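Local coordinates for Abbfa_003403 (Acinetobacter baumannii, PDB 4ZXH), which is a four-domain nonribosomal peptide synthetase that probably activates an amino acid, loads it on its carrier domain, condenses it with an acyl partner and releases the product, at residues A[538-541]-A[542-546]; A[637-640]-A[641-645]; A[665-668]-A[669-673]; A[690-693]-A[694-697]. All blocks are in the same frame, centred on the assembly; numbering follows the deposited sequence.

Interaction 1 of 4, residues A[538-541]-A[542-546]; sequences LDRT and ALLPA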
ATOM      1  N   LEU A 538      18.696 -11.331  43.558  1.00 39.20           N
ATOM      2  CA  LEU A 538      17.892 -12.457  44.061  1.00 42.55           C
ATOM      3  C   LEU A 538      17.262 -13.334  42.978  1.00 42.80           C
ATOM      4  O   LEU A 538      17.114 -12.908  41.836  1.00 46.07           O
ATOM      5  CB  LEU A 538      16.770 -11.935  44.962  1.00 40.98           C
ATOM      6  CG  LEU A 538      17.167 -11.190  46.237  1.00 39.19           C
ATOM      7  CD1 LEU A 538      15.950 -10.968  47.131  1.00 38.56           C
ATOM      8  CD2 LEU A 538      18.272 -11.928  46.986  1.00 35.75           C
ATOM      9  N   ASP A 539      16.892 -14.559  43.355  1.00 41.44           N
ATOM     10  CA  ASP A 539      16.017 -15.412  42.542  1.00 37.63           C
ATOM     11  C   ASP A 539      14.570 -15.100  42.872  1.00 42.61           C
ATOM     12  O   ASP A 539      14.279 -14.549  43.933  1.00 49.01           O
ATOM     13  CB  ASP A 539      16.285 -16.896  42.784  1.00 39.94           C
ATOM     14  CG  ASP A 539      17.396 -17.445  41.909  1.00 51.12           C
ATOM     15  OD1 ASP A 539      17.583 -16.920  40.790  1.00 53.59           O
ATOM     16  OD2 ASP A 539      18.085 -18.402  42.341  1.00 59.01           O
ATOM     17  N   ARG A 540      13.654 -15.459  41.981  1.00 39.80           N
ATOM     18  CA  ARG A 540      12.257 -15.106  42.193  1.00 44.00           C
ATOM     19  C   ARG A 540      11.607 -15.975  43.261  1.00 49.49           C
ATOM     20  O   ARG A 540      10.941 -16.961  42.962  1.00 60.30           O
ATOM     21  CB  ARG A 540      11.481 -15.192  40.878  1.00 42.35           C
ATOM     22  CG  ARG A 540      12.018 -14.229  39.843  1.00 42.32           C
ATOM     23  CD  ARG A 540      11.159 -14.179  38.620  1.00 37.29           C
ATOM     24  NE  ARG A 540       9.831 -13.651  38.901  1.00 38.15           N
ATOM     25  CZ  ARG A 540       9.550 -12.369  39.117  1.00 42.62           C
ATOM     26  NH1 ARG A 540      10.508 -11.449  39.096  1.00 44.19           N
ATOM     27  NH2 ARG A 540       8.297 -12.008  39.357  1.00 47.27           N
ATOM     28  N   THR A 541      11.809 -15.596  44.514  1.00 46.76           N
ATOM     29  CA  THR A 541      11.213 -16.314  45.634  1.00 50.69           C
ATOM     30  C   THR A 541      10.224 -15.403  46.309  1.00 52.88           C
ATOM     31  O   THR A 541       9.966 -14.305  45.825  1.00 51.51           O
ATOM     32  CB  THR A 541      12.253 -16.756  46.664  1.00 48.93           C
ATOM     33  OG1 THR A 541      12.941 -15.595  47.163  1.00 56.04           O
ATOM     34  CG2 THR A 541      13.243 -17.698  46.030  1.00 44.71           C
ATOM     35  N   ALA A 542       9.694 -15.853  47.442  1.00 56.33           N
ATOM     36  CA  ALA A 542       8.805 -15.028  48.250  1.00 57.85           C
ATOM     37  C   ALA A 542       9.606 -14.003  49.052  1.00 54.72           C
ATOM     38  O   ALA A 542       9.059 -13.032  49.552  1.00 56.60           O
ATOM     39  CB  ALA A 542       7.967 -15.896  49.171  1.00 63.78           C
ATOM     40  N   LEU A 543      10.911 -14.218  49.164  1.00 55.06           N
ATOM     41  CA  LEU A 543      11.777 -13.245  49.810  1.00 58.02           C
ATOM     42  C   LEU A 543      11.867 -11.936  49.021  1.00 60.48           C
ATOM     43  O   LEU A 543      12.210 -10.901  49.595  1.00 58.73           O
ATOM     44  CB  LEU A 543      13.186 -13.823  50.006  1.00 63.20           C
ATOM     45  CG  LEU A 543      13.386 -14.866  51.114  1.00 63.92           C
ATOM     46  CD1 LEU A 543      14.721 -15.596  50.974  1.00 61.30           C
ATOM     47  CD2 LEU A 543      13.267 -14.215  52.486  1.00 58.28           C
ATOM     48  N   LEU A 544      11.561 -11.976  47.717  1.00 58.22           N
ATOM     49  CA  LEU A 544      11.790 -10.820  46.837  1.00 42.36           C
ATOM     50  C   LEU A 544      10.942  -9.606  47.235  1.00 35.71           C
ATOM     51  O   LEU A 544      11.502  -8.533  47.486  1.00 30.95           O
ATOM     52  CB  LEU A 544      11.559 -11.196  45.368  1.00 38.84           C
ATOM     53  CG  LEU A 544      11.618 -10.112  44.280  1.00 36.41           C
ATOM     54  CD1 LEU A 544      12.885  -9.280  44.382  1.00 26.41           C
ATOM     55  CD2 LEU A 544      11.539 -10.769  42.893  1.00 35.41           C
ATOM     56  N   PRO A 545       9.606  -9.758  47.327  1.00 35.56           N
ATOM     57  CA  PRO A 545       8.872  -8.582  47.821  1.00 27.86           C
ATOM     58  C   PRO A 545       9.356  -8.130  49.184  1.00 31.51           C
ATOM     59  O   PRO A 545       9.431  -6.925  49.441  1.00 37.55           O
ATOM     60  CB  PRO A 545       7.422  -9.075  47.900  1.00 35.83           C
ATOM     61  CG  PRO A 545       7.346 -10.154  46.843  1.00 42.79           C
ATOM     62  CD  PRO A 545       8.691 -10.840  46.910  1.00 40.91           C
ATOM     63  N   ALA A 546       9.698  -9.086  50.045  1.00 34.62           N
ATOM     64  CA  ALA A 546      10.181  -8.753  51.387  1.00 34.87           C
ATOM     65  C   ALA A 546      11.528  -8.003  51.349  1.00 39.23           C
ATOM     66  O   ALA A 546      11.768  -7.099  52.149  1.00 38.46           O
ATOM     67  CB  ALA A 546      10.295 -10.010  52.224  1.00 32.85           C
TER

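Interaction 2 of 4, residues A[637-640]-A[641-645]; sequences VRIG and HPSII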
ATOM      1  N   VAL A 637      18.068   5.572  36.732  1.00 29.36           N
ATOM      2  CA  VAL A 637      16.978   6.489  36.976  1.00 21.81           C
ATOM      3  C   VAL A 637      16.595   6.420  38.438  1.00 33.76           C
ATOM      4  O   VAL A 637      16.127   5.388  38.913  1.00 35.91           O
ATOM      5  CB  VAL A 637      15.751   6.163  36.087  1.00 30.02           C
ATOM      6  CG1 VAL A 637      14.580   7.108  36.402  1.00 24.78           C
ATOM      7  CG2 VAL A 637      16.121   6.239  34.613  1.00 21.92           C
ATOM      8  N   ARG A 638      16.810   7.511  39.165  1.00 32.44           N
ATOM      9  CA  ARG A 638      16.507   7.535  40.594  1.00 27.71           C
ATOM     10  C   ARG A 638      15.076   7.959  40.822  1.00 24.22           C
ATOM     11  O   ARG A 638      14.683   9.072  40.490  1.00 27.15           O
ATOM     12  CB  ARG A 638      17.450   8.474  41.347  1.00 33.86           C
ATOM     13  CG  ARG A 638      18.862   7.958  41.485  1.00 32.33           C
ATOM     14  CD  ARG A 638      19.783   9.083  41.890  1.00 33.92           C
ATOM     15  NE  ARG A 638      19.726   9.401  43.307  1.00 42.89           N
ATOM     16  CZ  ARG A 638      19.988  10.599  43.815  1.00 46.41           C
ATOM     17  NH1 ARG A 638      20.274  11.622  43.017  1.00 43.71           N
ATOM     18  NH2 ARG A 638      19.932  10.780  45.127  1.00 52.16           N
ATOM     19  N   ILE A 639      14.300   7.064  41.410  1.00 28.68           N
ATOM     20  CA  ILE A 639      12.887   7.307  41.628  1.00 24.46           C
ATOM     21  C   ILE A 639      12.654   7.503  43.112  1.00 33.62           C
ATOM     22  O   ILE A 639      13.180   6.735  43.939  1.00 36.96           O
ATOM     23  CB  ILE A 639      12.031   6.137  41.082  1.00 21.79           C
ATOM     24  CG1 ILE A 639      12.236   6.017  39.581  1.00 21.36           C
ATOM     25  CG2 ILE A 639      10.555   6.353  41.378  1.00 24.79           C
ATOM     26  CD1 ILE A 639      11.749   7.250  38.811  1.00 22.06           C
ATOM     27  N   GLY A 640      11.893   8.550  43.439  1.00 36.47           N
ATOM     28  CA  GLY A 640      11.567   8.903  44.812  1.00 24.12           C
ATOM     29  C   GLY A 640      10.277   8.244  45.252  1.00 31.95           C
ATOM     30  O   GLY A 640       9.501   7.748  44.431  1.00 34.82           O
ATOM     31  N   HIS A 641      10.037   8.213  46.551  1.00 33.14           N
ATOM     32  CA  HIS A 641       8.858   7.514  47.032  1.00 34.05           C
ATOM     33  C   HIS A 641       7.552   8.261  46.765  1.00 38.39           C
ATOM     34  O   HIS A 641       6.522   7.616  46.563  1.00 41.75           O
ATOM     35  CB  HIS A 641       8.996   7.196  48.519  1.00 33.63           C
ATOM     36  CG  HIS A 641       9.666   5.881  48.785  1.00 38.85           C
ATOM     37  ND1 HIS A 641      10.868   5.775  49.453  1.00 43.70           N
ATOM     38  CD2 HIS A 641       9.304   4.616  48.456  1.00 36.29           C
ATOM     39  CE1 HIS A 641      11.212   4.502  49.531  1.00 47.11           C
ATOM     40  NE2 HIS A 641      10.285   3.780  48.925  1.00 42.40           N
ATOM     41  N   PRO A 642       7.574   9.609  46.775  1.00 46.12           N
ATOM     42  CA  PRO A 642       6.321  10.257  46.345  1.00 49.42           C
ATOM     43  C   PRO A 642       5.810   9.828  44.946  1.00 41.81           C
ATOM     44  O   PRO A 642       4.615   9.567  44.834  1.00 42.76           O
ATOM     45  CB  PRO A 642       6.682  11.744  46.379  1.00 29.67           C
ATOM     46  CG  PRO A 642       7.681  11.839  47.499  1.00 29.53           C
ATOM     47  CD  PRO A 642       8.467  10.557  47.481  1.00 27.89           C
ATOM     48  N   SER A 643       6.671   9.729  43.930  1.00 34.84           N
ATOM     49  CA  SER A 643       6.250   9.234  42.599  1.00 36.25           C
ATOM     50  C   SER A 643       5.567   7.880  42.697  1.00 38.07           C
ATOM     51  O   SER A 643       4.494   7.684  42.152  1.00 46.34           O
ATOM     52  CB  SER A 643       7.435   9.081  41.629  1.00 42.11           C
ATOM     53  OG  SER A 643       8.425  10.080  41.812  1.00 64.41           O
ATOM     54  N   ILE A 644       6.222   6.945  43.382  1.00 34.91           N
ATOM     55  CA  ILE A 644       5.754   5.573  43.481  1.00 33.29           C
ATOM     56  C   ILE A 644       4.344   5.512  44.041  1.00 33.05           C
ATOM     57  O   ILE A 644       3.476   4.871  43.461  1.00 33.03           O
ATOM     58  CB  ILE A 644       6.689   4.715  44.368  1.00 36.01           C
ATOM     59  CG1 ILE A 644       8.049   4.581  43.709  1.00 34.19           C
ATOM     60  CG2 ILE A 644       6.102   3.310  44.624  1.00 24.51           C
ATOM     61  CD1 ILE A 644       8.960   3.689  44.452  1.00 32.66           C
ATOM     62  N   ILE A 645       4.113   6.186  45.161  1.00 32.67           N
ATOM     63  CA  ILE A 645       2.834   6.076  45.831  1.00 29.11           C
ATOM     64  C   ILE A 645       1.749   6.779  44.979  1.00 38.47           C
ATOM     65  O   ILE A 645       0.621   6.296  44.876  1.00 45.48           O
ATOM     66  CB  ILE A 645       2.915   6.630  47.296  1.00 30.05           C
ATOM     67  CG1 ILE A 645       1.581   6.444  48.023  1.00 36.16           C
ATOM     68  CG2 ILE A 645       3.420   8.083  47.358  1.00 30.36           C
ATOM     69  CD1 ILE A 645       1.276   4.986  48.299  1.00 39.60           C
TER

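Interaction 3 of 4, residues A[665-668]-A[669-673]; sequences AITT and YAFDI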
ATOM      1  N   ALA A 665       2.779 -12.171  39.483  1.00 36.61           N
ATOM      2  CA  ALA A 665       3.950 -11.372  39.173  1.00 33.86           C
ATOM      3  C   ALA A 665       5.003 -12.155  38.364  1.00 40.73           C
ATOM      4  O   ALA A 665       5.609 -13.109  38.860  1.00 35.42           O
ATOM      5  CB  ALA A 665       4.545 -10.851  40.445  1.00 29.28           C
ATOM      6  N   ILE A 666       5.230 -11.733  37.120  1.00 44.30           N
ATOM      7  CA  ILE A 666       6.122 -12.456  36.210  1.00 44.49           C
ATOM      8  C   ILE A 666       7.297 -11.620  35.739  1.00 39.41           C
ATOM      9  O   ILE A 666       8.237 -12.143  35.165  1.00 42.88           O
ATOM     10  CB  ILE A 666       5.384 -12.935  34.959  1.00 37.66           C
ATOM     11  CG1 ILE A 666       4.958 -11.739  34.127  1.00 38.57           C
ATOM     12  CG2 ILE A 666       4.149 -13.720  35.334  1.00 33.75           C
ATOM     13  CD1 ILE A 666       4.075 -12.132  32.990  1.00 47.80           C
ATOM     14  N   THR A 667       7.226 -10.316  35.960  1.00 37.03           N
ATOM     15  CA  THR A 667       8.216  -9.406  35.411  1.00 33.56           C
ATOM     16  C   THR A 667       9.435  -9.295  36.313  1.00 34.15           C
ATOM     17  O   THR A 667       9.294  -9.103  37.530  1.00 37.33           O
ATOM     18  CB  THR A 667       7.608  -8.016  35.210  1.00 30.10           C
ATOM     19  OG1 THR A 667       6.380  -8.139  34.487  1.00 38.91           O
ATOM     20  CG2 THR A 667       8.550  -7.103  34.454  1.00 23.07           C
ATOM     21  N   THR A 668      10.621  -9.407  35.713  1.00 26.28           N
ATOM     22  CA  THR A 668      11.867  -9.136  36.421  1.00 32.42           C
ATOM     23  C   THR A 668      11.818  -7.834  37.229  1.00 35.56           C
ATOM     24  O   THR A 668      11.261  -6.827  36.787  1.00 42.44           O
ATOM     25  CB  THR A 668      13.069  -9.060  35.463  1.00 32.43           C
ATOM     26  OG1 THR A 668      14.202  -8.556  36.184  1.00 43.23           O
ATOM     27  CG2 THR A 668      12.791  -8.141  34.315  1.00 22.65           C
ATOM     28  N   TYR A 669      12.406  -7.852  38.418  1.00 31.00           N
ATOM     29  CA  TYR A 669      12.389  -6.664  39.263  1.00 30.07           C
ATOM     30  C   TYR A 669      13.423  -5.662  38.776  1.00 30.11           C
ATOM     31  O   TYR A 669      13.543  -4.563  39.319  1.00 37.04           O
ATOM     32  CB  TYR A 669      12.637  -7.020  40.725  1.00 30.08           C
ATOM     33  CG  TYR A 669      13.990  -7.641  40.978  1.00 36.65           C
ATOM     34  CD1 TYR A 669      15.069  -6.863  41.380  1.00 34.62           C
ATOM     35  CD2 TYR A 669      14.188  -9.014  40.830  1.00 30.46           C
ATOM     36  CE1 TYR A 669      16.316  -7.437  41.622  1.00 31.62           C
ATOM     37  CE2 TYR A 669      15.427  -9.585  41.063  1.00 29.47           C
ATOM     38  CZ  TYR A 669      16.487  -8.792  41.457  1.00 26.23           C
ATOM     39  OH  TYR A 669      17.712  -9.365  41.691  1.00 25.03           O
ATOM     40  N   ALA A 670      14.160  -6.043  37.740  1.00 27.86           N
ATOM     41  CA  ALA A 670      15.070  -5.117  37.079  1.00 29.16           C
ATOM     42  C   ALA A 670      14.351  -4.354  35.980  1.00 28.87           C
ATOM     43  O   ALA A 670      14.983  -3.679  35.179  1.00 33.87           O
ATOM     44  CB  ALA A 670      16.238  -5.844  36.521  1.00 21.30           C
ATOM     45  N   PHE A 671      13.028  -4.492  35.951  1.00 31.25           N
ATOM     46  CA  PHE A 671      12.141  -3.719  35.083  1.00 29.82           C
ATOM     47  C   PHE A 671      11.134  -3.030  36.000  1.00 29.76           C
ATOM     48  O   PHE A 671      10.509  -3.681  36.832  1.00 20.82           O
ATOM     49  CB  PHE A 671      11.445  -4.632  34.075  1.00 28.48           C
ATOM     50  CG  PHE A 671      10.738  -3.909  32.981  1.00 27.12           C
ATOM     51  CD1 PHE A 671      10.993  -2.559  32.737  1.00 28.16           C
ATOM     52  CD2 PHE A 671       9.803  -4.578  32.185  1.00 25.30           C
ATOM     53  CE1 PHE A 671      10.331  -1.884  31.717  1.00 21.22           C
ATOM     54  CE2 PHE A 671       9.129  -3.912  31.154  1.00 22.12           C
ATOM     55  CZ  PHE A 671       9.394  -2.563  30.921  1.00 21.78           C
ATOM     56  N   ASP A 672      10.991  -1.717  35.881  1.00 29.18           N
ATOM     57  CA  ASP A 672      10.278  -0.972  36.923  1.00 28.22           C
ATOM     58  C   ASP A 672       8.819  -1.393  37.058  1.00 23.95           C
ATOM     59  O   ASP A 672       8.228  -1.215  38.123  1.00 27.63           O
ATOM     60  CB  ASP A 672      10.381   0.561  36.697  1.00 39.51           C
ATOM     61  CG  ASP A 672       9.737   1.040  35.389  1.00 42.60           C
ATOM     62  OD1 ASP A 672       9.318   0.213  34.557  1.00 46.06           O
ATOM     63  OD2 ASP A 672       9.661   2.271  35.184  1.00 45.82           O
ATOM     64  N   ILE A 673       8.239  -1.976  36.009  1.00 26.87           N
ATOM     65  CA  ILE A 673       6.796  -2.242  36.023  1.00 29.97           C
ATOM     66  C   ILE A 673       6.472  -3.336  37.036  1.00 28.90           C
ATOM     67  O   ILE A 673       5.341  -3.443  37.510  1.00 24.02           O
ATOM     68  CB  ILE A 673       6.245  -2.625  34.620  1.00 30.61           C
ATOM     69  CG1 ILE A 673       6.600  -4.058  34.236  1.00 32.12           C
ATOM     70  CG2 ILE A 673       6.744  -1.656  33.554  1.00 27.57           C
ATOM     71  CD1 ILE A 673       6.013  -4.466  32.903  1.00 23.39           C
TER

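Interaction 4 of 4, residues A[690-693]-A[694-697]; sequences VCPR and EVSQ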
ATOM      1  N   VAL A 690       4.402 -14.923  43.399  1.00 44.18           N
ATOM      2  CA  VAL A 690       5.700 -14.715  42.773  1.00 41.32           C
ATOM      3  C   VAL A 690       6.001 -15.886  41.841  1.00 47.45           C
ATOM      4  O   VAL A 690       6.254 -17.008  42.279  1.00 53.39           O
ATOM      5  CB  VAL A 690       6.821 -14.552  43.804  1.00 31.15           C
ATOM      6  CG1 VAL A 690       8.132 -14.311  43.100  1.00 29.81           C
ATOM      7  CG2 VAL A 690       6.516 -13.399  44.725  1.00 30.48           C
ATOM      8  N   CYS A 691       5.950 -15.608  40.544  1.00 44.88           N
ATOM      9  CA  CYS A 691       6.086 -16.642  39.528  1.00 40.63           C
ATOM     10  C   CYS A 691       7.541 -16.973  39.234  1.00 43.93           C
ATOM     11  O   CYS A 691       8.308 -16.098  38.826  1.00 45.94           O
ATOM     12  CB  CYS A 691       5.394 -16.207  38.238  1.00 34.69           C
ATOM     13  SG  CYS A 691       5.382 -17.489  36.986  1.00 47.87           S
ATOM     14  N   PRO A 692       7.925 -18.244  39.422  1.00 48.55           N
ATOM     15  CA  PRO A 692       9.302 -18.643  39.116  1.00 49.24           C
ATOM     16  C   PRO A 692       9.617 -18.340  37.661  1.00 52.90           C
ATOM     17  O   PRO A 692       8.738 -18.343  36.798  1.00 59.99           O
ATOM     18  CB  PRO A 692       9.317 -20.150  39.386  1.00 42.57           C
ATOM     19  CG  PRO A 692       8.092 -20.414  40.192  1.00 49.36           C
ATOM     20  CD  PRO A 692       7.084 -19.395  39.786  1.00 52.16           C
ATOM     21  N   ARG A 693      10.875 -18.058  37.397  1.00 50.99           N
ATOM     22  CA  ARG A 693      11.255 -17.543  36.107  1.00 49.59           C
ATOM     23  C   ARG A 693      11.097 -18.608  35.042  1.00 58.04           C
ATOM     24  O   ARG A 693      10.712 -18.308  33.913  1.00 64.15           O
ATOM     25  CB  ARG A 693      12.681 -17.026  36.167  1.00 52.13           C
ATOM     26  CG  ARG A 693      13.190 -16.497  34.885  1.00 57.13           C
ATOM     27  CD  ARG A 693      14.602 -16.036  35.072  1.00 67.39           C
ATOM     28  NE  ARG A 693      15.194 -15.617  33.807  1.00 80.34           N
ATOM     29  CZ  ARG A 693      15.961 -16.397  33.055  1.00 87.27           C
ATOM     30  NH1 ARG A 693      16.228 -17.642  33.446  1.00 85.84           N
ATOM     31  NH2 ARG A 693      16.457 -15.930  31.913  1.00 89.17           N
ATOM     32  N   GLU A 694      11.366 -19.859  35.400  1.00 60.76           N
ATOM     33  CA  GLU A 694      11.258 -20.939  34.421  1.00 65.76           C
ATOM     34  C   GLU A 694       9.818 -21.144  33.969  1.00 65.80           C
ATOM     35  O   GLU A 694       9.575 -21.609  32.863  1.00 71.69           O
ATOM     36  CB  GLU A 694      11.828 -22.250  34.977  1.00 77.77           C
ATOM     37  CG  GLU A 694      13.349 -22.364  34.846  1.00 92.30           C
ATOM     38  CD  GLU A 694      13.954 -23.466  35.710  1.00108.61           C
ATOM     39  OE1 GLU A 694      13.197 -24.163  36.422  1.00118.51           O
ATOM     40  OE2 GLU A 694      15.194 -23.635  35.673  1.00108.91           O
ATOM     41  N   VAL A 695       8.863 -20.789  34.817  1.00 63.17           N
ATOM     42  CA  VAL A 695       7.457 -20.976  34.491  1.00 59.75           C
ATOM     43  C   VAL A 695       6.973 -19.880  33.531  1.00 63.40           C
ATOM     44  O   VAL A 695       6.187 -20.149  32.619  1.00 64.32           O
ATOM     45  CB  VAL A 695       6.584 -20.996  35.775  1.00 43.45           C
ATOM     46  CG1 VAL A 695       5.116 -21.134  35.446  1.00 47.32           C
ATOM     47  CG2 VAL A 695       7.008 -22.114  36.682  1.00 46.49           C
ATOM     48  N   SER A 696       7.458 -18.653  33.719  1.00 64.22           N
ATOM     49  CA  SER A 696       6.985 -17.510  32.926  1.00 62.27           C
ATOM     50  C   SER A 696       7.612 -17.427  31.538  1.00 57.35           C
ATOM     51  O   SER A 696       7.245 -16.565  30.738  1.00 62.63           O
ATOM     52  CB  SER A 696       7.240 -16.197  33.672  1.00 63.17           C
ATOM     53  OG  SER A 696       8.614 -16.032  33.976  1.00 66.96           O
ATOM     54  N   GLN A 697       8.558 -18.314  31.251  1.00 52.78           N
ATOM     55  CA  GLN A 697       9.202 -18.328  29.947  1.00 53.72           C
ATOM     56  C   GLN A 697       8.819 -19.574  29.154  1.00 59.41           C
ATOM     57  O   GLN A 697       9.370 -19.850  28.089  1.00 60.37           O
ATOM     58  CB  GLN A 697      10.712 -18.239  30.111  1.00 58.84           C
ATOM     59  CG  GLN A 697      11.151 -16.930  30.729  1.00 73.63           C
ATOM     60  CD  GLN A 697      12.652 -16.802  30.800  1.00 82.13           C
ATOM     61  OE1 GLN A 697      13.373 -17.796  30.652  1.00 84.35           O
ATOM     62  NE2 GLN A 697      13.138 -15.578  31.036  1.00 80.00           N
TER

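Interaction 1 of 4, residues A[538-541]-A[542-546]
The hydroxyl of Thr541 receives the amide hydrogen of Leu543, with OG1 and Leu543 N 3.2 Å apart and an N-H...O angle of 135°. A chi1 of 59° places OG1 between the backbone N and the carbonyl carbon, where it faces the turn ahead. This is a capping bond: the short branched side chain of threonine reaches an amide near the start of the helix, where preceding helical carbonyls are lacking. Thr541 O then accepts a weak bond from Leu544 N, 3.4 Å away. Here the chain passes from strand 533-537, in the four-stranded parallel sheet of the adenylation domain, into helix 543-553. The change of course begins at Arg540, the centre of an inverse gamma turn. Pro545 suits the first turn of the helix, having no N-H to pair; its CD sits 3.8 Å from Thr541 O. Arg540 bends at chi3 (65°), and NH1 passes 4.0 Å from Leu544 CD2. Its guanidinium is engaged by backbone carbonyls, NE bonding to Cys691 O and NH2 and NH1 more weakly to Ala665 O and Thr667 O. The two buried leucines meet as well, Leu538 CD1 lying 4.4 Å from Leu544 CD1 and 4.2 Å from Leu544 CA.

Interaction 2 of 4, residues A[637-640]-A[641-645]
Apolar packing joins Ile639, the last branched residue of strand 635-640, to the first turn of helix 641-655. Its CG2 methyl comes 3.9 Å from Ile644 CG1 and 4.2 Å from Ser643 CB. In Ile639 a chi1 of -62° puts CG1 beside the backbone N and leaves CG2 opposite that N, which carries the methyl branch toward the helix. Ile644 answers with its CG1 branch, and the two side chains run at a slant to each other; beta-branched residues suit the spot because one branch can serve the contact while the other packs elsewhere.

Backbone contacts gather round Gly640 at the N-cap position. Its carbonyl oxygen points into the first turn, with Gly640 O 3.5 Å from Ile644 N and 3.6 Å from Ile644 CG1. Pro642, its ring already holding phi near the helical value, fits this first turn well. The strand and helix segments meet at 71°, so the corner is sharp.

Polar side-chain bonds lead outward. His641 ND1 bonds to Gly619 O while its ring meets Trp552 edge-to-face, and Ser643 OG makes a weak bond to Leu819 O.

At this strand-to-helix corner of the adenylation domain, then, the clear side-chain contact is between hydrocarbon groups, whereas hydrogen bonding by the side chains ties the helix start to neighbouring loops.

Interaction 3 of 4, residues A[665-668]-A[669-673]
Thr668 supplies two acceptors to the residues that follow it, one from its side chain and one from its backbone. Thr668 OG1 takes the amide hydrogen of Ala670 at 3.0 Å with an N-H...O angle of 160°, which makes an ST turn. The hydroxyl reaches that amide because chi1 (170°) sets OG1 opposite the backbone N and beside the carbonyl carbon. Thr668 O accepts from Phe671 N, also at 3.0 Å, with the donor well above the carbonyl plane; this second bond closes a type I beta turn from Thr668 to Phe671. OG1 has a further partner in Asp562 OD2, to which it probably donates, so the hydroxyl would serve as both acceptor and donor.

Thr667 divides its labour differently. Its OG1 bonds to Glu677 OE2, while its methyl CG2 turns to the apolar side, 3.6 Å from Phe671 CD2 and 3.6 Å from Ile673 CG1. Ile673 folds back so that its CG2 lies 3.8 Å above one face of the Phe671 ring, toward the rim. Tyr669 OH bonds to Leu536 O and Leu538 N.

The Phe671-Asp672-Ile673-Ser674 sequence fits the FDxS core motif of adenylation domains, here leading into helix 674-679. Within it Phe671 O pairs with Ser674 OG, and Asp672 OD2 bonds weakly to Val770 N and Thr766 OG1. The two threonine hydroxyls in this largely buried contact are satisfied by carboxylates, and donation to Asp562 would probably strengthen Thr668 OG1 as acceptor for Ala670 N.

Interaction 4 of 4, residues A[690-693]-A[694-697]
Arg693 and Gln697 meet across the short, weakly bonded helical turn that follows strand 687-690 of the adenylation domain's large mixed sheet, Gln697 lying just beyond it. The arginine runs extended from CG to NE, and the glutamine crosses it obliquely, with both amide atoms over one face of the guanidinium. Gln697 NE2 comes nearest, 3.5 Å from Arg693 NE, while Gln697 OE1 is 3.7 Å above the Arg693 guanidinium plane, over its centre. The two planes stand 67° apart, so the amide is steeply tilted; no hydrogen bond joins the groups, and the contact is one of packing.

Pro692 and Val695 run alongside each other in the same direction, with Pro692 CG 4.0 Å from Val695 CG2. Proline's fixed phi suits the start of the turn, and its carbonyl O accepts from Val695 N at 3.2 Å, the donor standing 60° out of the carbonyl plane. The buried Cys691 sends its thiol, opposite its own backbone N (chi1 -175°), to Val695 CB at 3.9 Å, where a small polarisable sulfur packs well against valine.

Ser696, whose short side chain folds back on the helix, places OG between its backbone N and carbonyl carbon, and from there OG donates to Arg693 O at 3.1 Å.

Overall arrangement
Along the chain the four contacts come in series, each turning a corner without nesting in or crossing another, and all within the adenylation domain. Interaction 1 joins strand 533-537 to helix 543-553; interaction 2 joins strand 635-640 to helix 641-655. Interaction 3 shapes the loop from strand 662-665 to helix 674-679, and interaction 4 the exit from strand 687-690. Interactions 1, 3 and 4 touch one another: residues 538-541 link the small parallel sheet to the ends of strands 662-665 and 687-690 in the large mixed sheet, which are themselves bonded through Ala665 O and Cys691 N. Interaction 2 stands apart, its nearest atoms about 6 Å from interaction 3.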